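Local coordinates for protein nucleocapsid (Crimean-congo hemorrhagic fever virus, PDB 4AKL) that binds single- and double-stranded RNA, probably packages the viral genome, and displays sequence-non-specific endonuclease activity on double-stranded DNA, at residues Phe330-Gly335 and Ala403-Gly408; Phe392-Val397 and Ser407-Ser412. All coordinates share one frame; numbering follows the deposited sequence.

Interaction 1 (Phe330-Gly335 and Ala403-Gly408); sequences FLFELG and AALGSG
Both Ser407 OG and the ring of Phe332 swing anti to their own backbone N (chi1 179° and 172°), and these two torsions carry the serine to the helix backbone and the ring out beside the loop. Ser407 OG donates to the backbone O of Phe332 over 2.7 Å, lying in the carbonyl plane on a lone pair. The same side chain is pressed close on its carbon: Ser407 CB sits 3.5 Å from Phe332 CD1, meeting the ring obliquely. Farther along, Leu405 CD1 reaches the ring edge near its plane, 4.3 Å from Phe332 CZ, while Ala403 CA approaches Phe332 CE1 from an oblique direction.

The example illustrates how a long loop can be tied to the C-terminal turn of a helix: residues 403-408, between helices 385-392 and 425-440, run past the end of helix 324-336, where late carbonyls can turn to partners other than the next turn. Gly408 N accordingly donates to Gly335 O over 2.8 Å, almost straight at the hydrogen (172°) although the donor stands above the carbonyl plane. Gly335, lacking a side chain, lets Ser407 OG come within 3.3 Å of Gly335 CA. Lys72 NZ, outside the two segments, donates hydrogen bonds to the carbonyl oxygens of Leu405 and Gly406.

Interaction 2 (Phe392-Val397 and Ser407-Ser412); sequences FGTIPV and SGHTKS
The imidazole of His409 presents its edge to the 392-397 segment, with Gly393 O and the methyl CG2 of Thr394 both near the ring plane. Gly393 O receives a weak, bent hydrogen bond from His409 NE2, 3.3 Å long with 134° at the hydrogen. The same nitrogen also gives a 3.1 Å bond to Ser407 OG, which stands far out of the ring plane, so the N-H is divided between two acceptors and points squarely at neither. Ser407 OG in turn has its stronger partner in the carbonyl of Phe332.

Thr394 turns CG2 anti to its carbonyl carbon, which sets the methyl 3.7 Å from His409 CD2 and 3.9 Å from Ser412 OG. Beyond the side chains, one water joins the two backbones, donating to Thr394 O at 2.8 Å and accepting from Ser407 N at 3.0 Å. Thr394 also packs on Cys80 of helix 77-83. The case is one of loop packed on loop without strand pairing: the chain leaves helix 385-392, doubles back, and some 13 to 18 residues on meets itself through a histidine edge, a methyl group and a water bridge, in a largely helical nucleocapsid fold.

How the interactions relate
Interactions 1 and 2 are neighbours, their centres about 6 Å apart, and they share Ser407 and Gly408. Both are largely buried; the exposed Leu405 gives interaction 1 its one outer margin. Interaction 1 ties the loop to helix 324-336 across a long sequence separation, whereas interaction 2 joins two parts of the loop between helices 385-392 and 425-440. Their chemistry follows: the helix end offers carbonyls to two short hydrogen bonds, while the loop pair relies on a weak bond, a water and methyl packing. The two also touch directly, as Phe332 CD1 lies 3.5 Å from Pro396 CD, so one aromatic ring borders both.

Interaction 1 (Phe330-Gly335 and Ala403-Gly408)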
ATOM      1  N   PHE A 330     -22.655  -5.147   6.158  1.00 30.80           N
ATOM      2  CA  PHE A 330     -22.624  -5.421   4.721  1.00 29.94           C
ATOM      3  C   PHE A 330     -21.397  -6.292   4.343  1.00 29.70           C
ATOM      4  O   PHE A 330     -21.512  -7.285   3.635  1.00 29.16           O
ATOM      5  CB  PHE A 330     -22.591  -4.092   3.946  1.00 29.68           C
ATOM      6  CG  PHE A 330     -22.734  -4.233   2.458  1.00 28.62           C
ATOM      7  CD1 PHE A 330     -21.650  -4.455   1.668  1.00 28.90           C
ATOM      8  CD2 PHE A 330     -23.978  -4.081   1.846  1.00 31.73           C
ATOM      9  CE1 PHE A 330     -21.799  -4.563   0.259  1.00 28.08           C
ATOM     10  CE2 PHE A 330     -24.124  -4.174   0.489  1.00 30.87           C
ATOM     11  CZ  PHE A 330     -23.008  -4.434  -0.304  1.00 31.00           C
ATOM     12  N   LEU A 331     -20.223  -5.877   4.828  1.00 29.26           N
ATOM     13  CA  LEU A 331     -18.990  -6.567   4.542  1.00 28.60           C
ATOM     14  C   LEU A 331     -18.916  -7.921   5.209  1.00 29.47           C
ATOM     15  O   LEU A 331     -18.380  -8.848   4.629  1.00 29.36           O
ATOM     16  CB  LEU A 331     -17.811  -5.697   4.906  1.00 28.20           C
ATOM     17  CG  LEU A 331     -17.684  -4.383   4.088  1.00 26.57           C
ATOM     18  CD1 LEU A 331     -16.806  -3.314   4.793  1.00 23.42           C
ATOM     19  CD2 LEU A 331     -17.157  -4.665   2.645  1.00 24.23           C
ATOM     20  N   PHE A 332     -19.483  -8.037   6.390  1.00 30.47           N
ATOM     21  CA  PHE A 332     -19.498  -9.281   7.122  1.00 32.61           C
ATOM     22  C   PHE A 332     -20.291 -10.328   6.370  1.00 33.66           C
ATOM     23  O   PHE A 332     -19.829 -11.430   6.227  1.00 34.06           O
ATOM     24  CB  PHE A 332     -20.095  -9.094   8.527  1.00 33.57           C
ATOM     25  CG  PHE A 332     -20.319 -10.384   9.285  1.00 35.03           C
ATOM     26  CD1 PHE A 332     -19.265 -11.044   9.893  1.00 35.50           C
ATOM     27  CD2 PHE A 332     -21.606 -10.930   9.401  1.00 37.93           C
ATOM     28  CE1 PHE A 332     -19.460 -12.231  10.580  1.00 37.48           C
ATOM     29  CE2 PHE A 332     -21.847 -12.123  10.122  1.00 37.85           C
ATOM     30  CZ  PHE A 332     -20.778 -12.777  10.712  1.00 38.96           C
ATOM     31  N   GLU A 333     -21.474  -9.957   5.900  1.00 34.79           N
ATOM     32  CA  GLU A 333     -22.349 -10.881   5.104  1.00 36.25           C
ATOM     33  C   GLU A 333     -21.633 -11.348   3.886  1.00 35.87           C
ATOM     34  O   GLU A 333     -21.770 -12.465   3.512  1.00 35.73           O
ATOM     35  CB  GLU A 333     -23.652 -10.210   4.680  1.00 36.50           C
ATOM     36  CG  GLU A 333     -24.492  -9.701   5.826  1.00 38.69           C
ATOM     37  CD  GLU A 333     -24.964 -10.807   6.694  1.00 43.04           C
ATOM     38  OE1 GLU A 333     -25.324 -11.849   6.118  1.00 46.38           O
ATOM     39  OE2 GLU A 333     -24.998 -10.658   7.938  1.00 44.38           O
ATOM     40  N   LEU A 334     -20.823 -10.470   3.293  1.00 35.64           N
ATOM     41  CA  LEU A 334     -20.149 -10.744   2.042  1.00 35.66           C
ATOM     42  C   LEU A 334     -19.038 -11.829   2.168  1.00 36.21           C
ATOM     43  O   LEU A 334     -18.845 -12.667   1.287  1.00 36.39           O
ATOM     44  CB  LEU A 334     -19.544  -9.418   1.575  1.00 35.21           C
ATOM     45  CG  LEU A 334     -19.555  -8.972   0.136  1.00 36.37           C
ATOM     46  CD1 LEU A 334     -20.950  -8.882  -0.448  1.00 36.68           C
ATOM     47  CD2 LEU A 334     -18.835  -7.586   0.018  1.00 34.51           C
ATOM     48  N   GLY A 335     -18.288 -11.783   3.262  1.00 36.82           N
ATOM     49  CA  GLY A 335     -17.274 -12.758   3.527  1.00 37.45           C
ATOM     50  C   GLY A 335     -17.807 -14.012   4.201  1.00 39.59           C
ATOM     51  O   GLY A 335     -17.081 -14.968   4.315  1.00 39.56           O
ATOM     52  N   ALA A 403     -18.651 -12.852  14.777  1.00 41.17           N
ATOM     53  CA  ALA A 403     -17.322 -13.118  14.142  1.00 40.10           C
ATOM     54  C   ALA A 403     -16.994 -14.620  14.157  1.00 40.89           C
ATOM     55  O   ALA A 403     -16.359 -15.119  13.234  1.00 39.73           O
ATOM     56  CB  ALA A 403     -16.207 -12.327  14.805  1.00 39.90           C
ATOM     57  N   ALA A 404     -17.445 -15.334  15.196  1.00 42.75           N
ATOM     58  CA  ALA A 404     -17.212 -16.774  15.292  1.00 44.04           C
ATOM     59  C   ALA A 404     -17.803 -17.559  14.110  1.00 43.94           C
ATOM     60  O   ALA A 404     -17.281 -18.612  13.758  1.00 44.84           O
ATOM     61  CB  ALA A 404     -17.728 -17.365  16.717  1.00 46.41           C
ATOM     62  N   LEU A 405     -18.868 -17.060  13.484  1.00 43.36           N
ATOM     63  CA  LEU A 405     -19.435 -17.720  12.283  1.00 42.84           C
ATOM     64  C   LEU A 405     -18.418 -17.743  11.114  1.00 40.95           C
ATOM     65  O   LEU A 405     -18.487 -18.575  10.197  1.00 39.53           O
ATOM     66  CB  LEU A 405     -20.721 -17.029  11.838  1.00 42.69           C
ATOM     67  CG  LEU A 405     -21.894 -16.992  12.841  1.00 45.67           C
ATOM     68  CD1 LEU A 405     -22.968 -16.041  12.385  1.00 46.21           C
ATOM     69  CD2 LEU A 405     -22.482 -18.414  13.071  1.00 47.83           C
ATOM     70  N   GLY A 406     -17.494 -16.792  11.167  1.00 40.20           N
ATOM     71  CA  GLY A 406     -16.381 -16.696  10.226  1.00 38.77           C
ATOM     72  C   GLY A 406     -16.779 -15.874   9.025  1.00 37.14           C
ATOM     73  O   GLY A 406     -17.739 -16.194   8.369  1.00 35.91           O
ATOM     74  N   SER A 407     -16.018 -14.813   8.734  1.00 36.01           N
ATOM     75  CA  SER A 407     -16.256 -14.009   7.512  1.00 34.96           C
ATOM     76  C   SER A 407     -14.893 -13.804   6.881  1.00 33.58           C
ATOM     77  O   SER A 407     -13.996 -13.269   7.516  1.00 33.60           O
ATOM     78  CB  SER A 407     -16.989 -12.713   7.836  1.00 35.08           C
ATOM     79  OG  SER A 407     -17.175 -11.983   6.683  1.00 34.55           O
ATOM     80  N   GLY A 408     -14.739 -14.299   5.649  1.00 32.45           N
ATOM     81  CA  GLY A 408     -13.488 -14.389   4.971  1.00 31.43           C
ATOM     82  C   GLY A 408     -13.191 -13.235   4.060  1.00 30.23           C
ATOM     83  O   GLY A 408     -13.929 -13.007   3.101  1.00 29.90           O
TER

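Interaction 2 (Phe392-Val397 and Ser407-Ser412)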
ATOM      1  N   PHE A 392     -13.198  -3.896   8.439  1.00 28.75           N
ATOM      2  CA  PHE A 392     -14.515  -3.630   9.057  1.00 28.95           C
ATOM      3  C   PHE A 392     -15.507  -4.784   8.975  1.00 29.12           C
ATOM      4  O   PHE A 392     -16.601  -4.687   9.558  1.00 30.01           O
ATOM      5  CB  PHE A 392     -15.203  -2.450   8.374  1.00 28.07           C
ATOM      6  CG  PHE A 392     -14.312  -1.253   8.117  1.00 27.94           C
ATOM      7  CD1 PHE A 392     -13.527  -0.712   9.114  1.00 28.39           C
ATOM      8  CD2 PHE A 392     -14.303  -0.644   6.885  1.00 27.61           C
ATOM      9  CE1 PHE A 392     -12.742   0.386   8.856  1.00 27.85           C
ATOM     10  CE2 PHE A 392     -13.503   0.450   6.633  1.00 26.49           C
ATOM     11  CZ  PHE A 392     -12.746   0.950   7.609  1.00 27.14           C
ATOM     12  N   GLY A 393     -15.143  -5.854   8.272  1.00 28.54           N
ATOM     13  CA  GLY A 393     -16.064  -6.937   7.996  1.00 28.91           C
ATOM     14  C   GLY A 393     -15.821  -8.325   8.517  1.00 29.34           C
ATOM     15  O   GLY A 393     -16.639  -9.175   8.266  1.00 28.98           O
ATOM     16  N   THR A 394     -14.723  -8.566   9.232  1.00 30.31           N
ATOM     17  CA  THR A 394     -14.493  -9.886   9.827  1.00 30.82           C
ATOM     18  C   THR A 394     -15.234  -9.991  11.129  1.00 32.90           C
ATOM     19  O   THR A 394     -15.524 -11.104  11.608  1.00 34.05           O
ATOM     20  CB  THR A 394     -13.023 -10.163  10.061  1.00 31.45           C
ATOM     21  OG1 THR A 394     -12.517  -9.309  11.113  1.00 30.78           O
ATOM     22  CG2 THR A 394     -12.205  -9.979   8.761  1.00 26.96           C
ATOM     23  N   ILE A 395     -15.529  -8.840  11.716  1.00 33.07           N
ATOM     24  CA  ILE A 395     -16.359  -8.721  12.921  1.00 34.47           C
ATOM     25  C   ILE A 395     -17.491  -7.715  12.634  1.00 34.06           C
ATOM     26  O   ILE A 395     -17.208  -6.563  12.337  1.00 33.05           O
ATOM     27  CB  ILE A 395     -15.537  -8.175  14.109  1.00 35.36           C
ATOM     28  CG1 ILE A 395     -14.272  -9.025  14.427  1.00 36.07           C
ATOM     29  CG2 ILE A 395     -16.377  -8.111  15.294  1.00 36.35           C
ATOM     30  CD1 ILE A 395     -13.304  -8.382  15.475  1.00 35.06           C
ATOM     31  N   PRO A 396     -18.756  -8.145  12.678  1.00 35.06           N
ATOM     32  CA  PRO A 396     -19.862  -7.183  12.528  1.00 35.64           C
ATOM     33  C   PRO A 396     -20.047  -6.441  13.854  1.00 37.09           C
ATOM     34  O   PRO A 396     -20.368  -7.060  14.890  1.00 37.68           O
ATOM     35  CB  PRO A 396     -21.053  -8.057  12.211  1.00 36.31           C
ATOM     36  CG  PRO A 396     -20.810  -9.320  12.916  1.00 37.29           C
ATOM     37  CD  PRO A 396     -19.267  -9.489  13.001  1.00 36.61           C
ATOM     38  N   VAL A 397     -19.829  -5.139  13.832  1.00 36.91           N
ATOM     39  CA  VAL A 397     -19.704  -4.395  15.103  1.00 38.68           C
ATOM     40  C   VAL A 397     -20.989  -4.299  15.904  1.00 40.96           C
ATOM     41  O   VAL A 397     -20.941  -4.080  17.112  1.00 42.90           O
ATOM     42  CB  VAL A 397     -19.116  -2.975  14.899  1.00 37.85           C
ATOM     43  CG1 VAL A 397     -17.717  -3.057  14.290  1.00 35.72           C
ATOM     44  CG2 VAL A 397     -20.047  -2.132  14.094  1.00 37.10           C
ATOM     45  N   SER A 407     -16.018 -14.813   8.734  1.00 36.01           N
ATOM     46  CA  SER A 407     -16.256 -14.009   7.512  1.00 34.96           C
ATOM     47  C   SER A 407     -14.893 -13.804   6.881  1.00 33.58           C
ATOM     48  O   SER A 407     -13.996 -13.269   7.516  1.00 33.60           O
ATOM     49  CB  SER A 407     -16.989 -12.713   7.836  1.00 35.08           C
ATOM     50  OG  SER A 407     -17.175 -11.983   6.683  1.00 34.55           O
ATOM     51  N   GLY A 408     -14.739 -14.299   5.649  1.00 32.45           N
ATOM     52  CA  GLY A 408     -13.488 -14.389   4.971  1.00 31.43           C
ATOM     53  C   GLY A 408     -13.191 -13.235   4.060  1.00 30.23           C
ATOM     54  O   GLY A 408     -13.929 -13.007   3.101  1.00 29.90           O
ATOM     55  N   HIS A 409     -12.106 -12.496   4.354  1.00 29.57           N
ATOM     56  CA  HIS A 409     -11.635 -11.404   3.510  1.00 29.27           C
ATOM     57  C   HIS A 409     -10.151 -11.632   3.224  1.00 29.06           C
ATOM     58  O   HIS A 409      -9.408 -12.041   4.111  1.00 28.96           O
ATOM     59  CB  HIS A 409     -11.935 -10.055   4.153  1.00 29.12           C
ATOM     60  CG  HIS A 409     -13.378  -9.880   4.441  1.00 30.15           C
ATOM     61  ND1 HIS A 409     -14.262  -9.459   3.487  1.00 28.62           N
ATOM     62  CD2 HIS A 409     -14.116 -10.142   5.559  1.00 32.53           C
ATOM     63  CE1 HIS A 409     -15.480  -9.433   3.997  1.00 29.88           C
ATOM     64  NE2 HIS A 409     -15.423  -9.839   5.257  1.00 32.08           N
ATOM     65  N   THR A 410      -9.756 -11.366   1.975  1.00 28.78           N
ATOM     66  CA  THR A 410      -8.457 -11.758   1.440  1.00 29.33           C
ATOM     67  C   THR A 410      -7.295 -11.603   2.409  1.00 30.08           C
ATOM     68  O   THR A 410      -6.659 -12.577   2.764  1.00 29.38           O
ATOM     69  CB  THR A 410      -8.185 -11.066   0.073  1.00 29.83           C
ATOM     70  OG1 THR A 410      -9.259 -11.389  -0.802  1.00 29.26           O
ATOM     71  CG2 THR A 410      -6.899 -11.539  -0.598  1.00 29.15           C
ATOM     72  N   LYS A 411      -7.030 -10.381   2.873  1.00 30.18           N
ATOM     73  CA  LYS A 411      -5.805 -10.143   3.598  1.00 30.71           C
ATOM     74  C   LYS A 411      -5.716 -10.775   5.021  1.00 31.50           C
ATOM     75  O   LYS A 411      -4.666 -10.629   5.693  1.00 33.17           O
ATOM     76  CB  LYS A 411      -5.454  -8.656   3.523  1.00 30.49           C
ATOM     77  CG  LYS A 411      -4.791  -8.389   2.189  1.00 31.44           C
ATOM     78  CD  LYS A 411      -4.536  -6.969   1.885  1.00 33.96           C
ATOM     79  CE  LYS A 411      -3.902  -6.867   0.519  1.00 34.37           C
ATOM     80  NZ  LYS A 411      -3.829  -5.479   0.115  1.00 35.54           N
ATOM     81  N   SER A 412      -6.774 -11.479   5.469  1.00 31.06           N
ATOM     82  CA  SER A 412      -6.706 -12.210   6.689  1.00 31.90           C
ATOM     83  C   SER A 412      -5.665 -13.291   6.576  1.00 32.84           C
ATOM     84  O   SER A 412      -5.144 -13.726   7.590  1.00 33.34           O
ATOM     85  CB  SER A 412      -8.031 -12.761   7.116  1.00 31.73           C
ATOM     86  OG  SER A 412      -8.912 -11.725   7.502  1.00 31.67           O
TER
HETATM   87  O   HOH W   1     -14.806 -13.840  11.267  1.00 34.67           O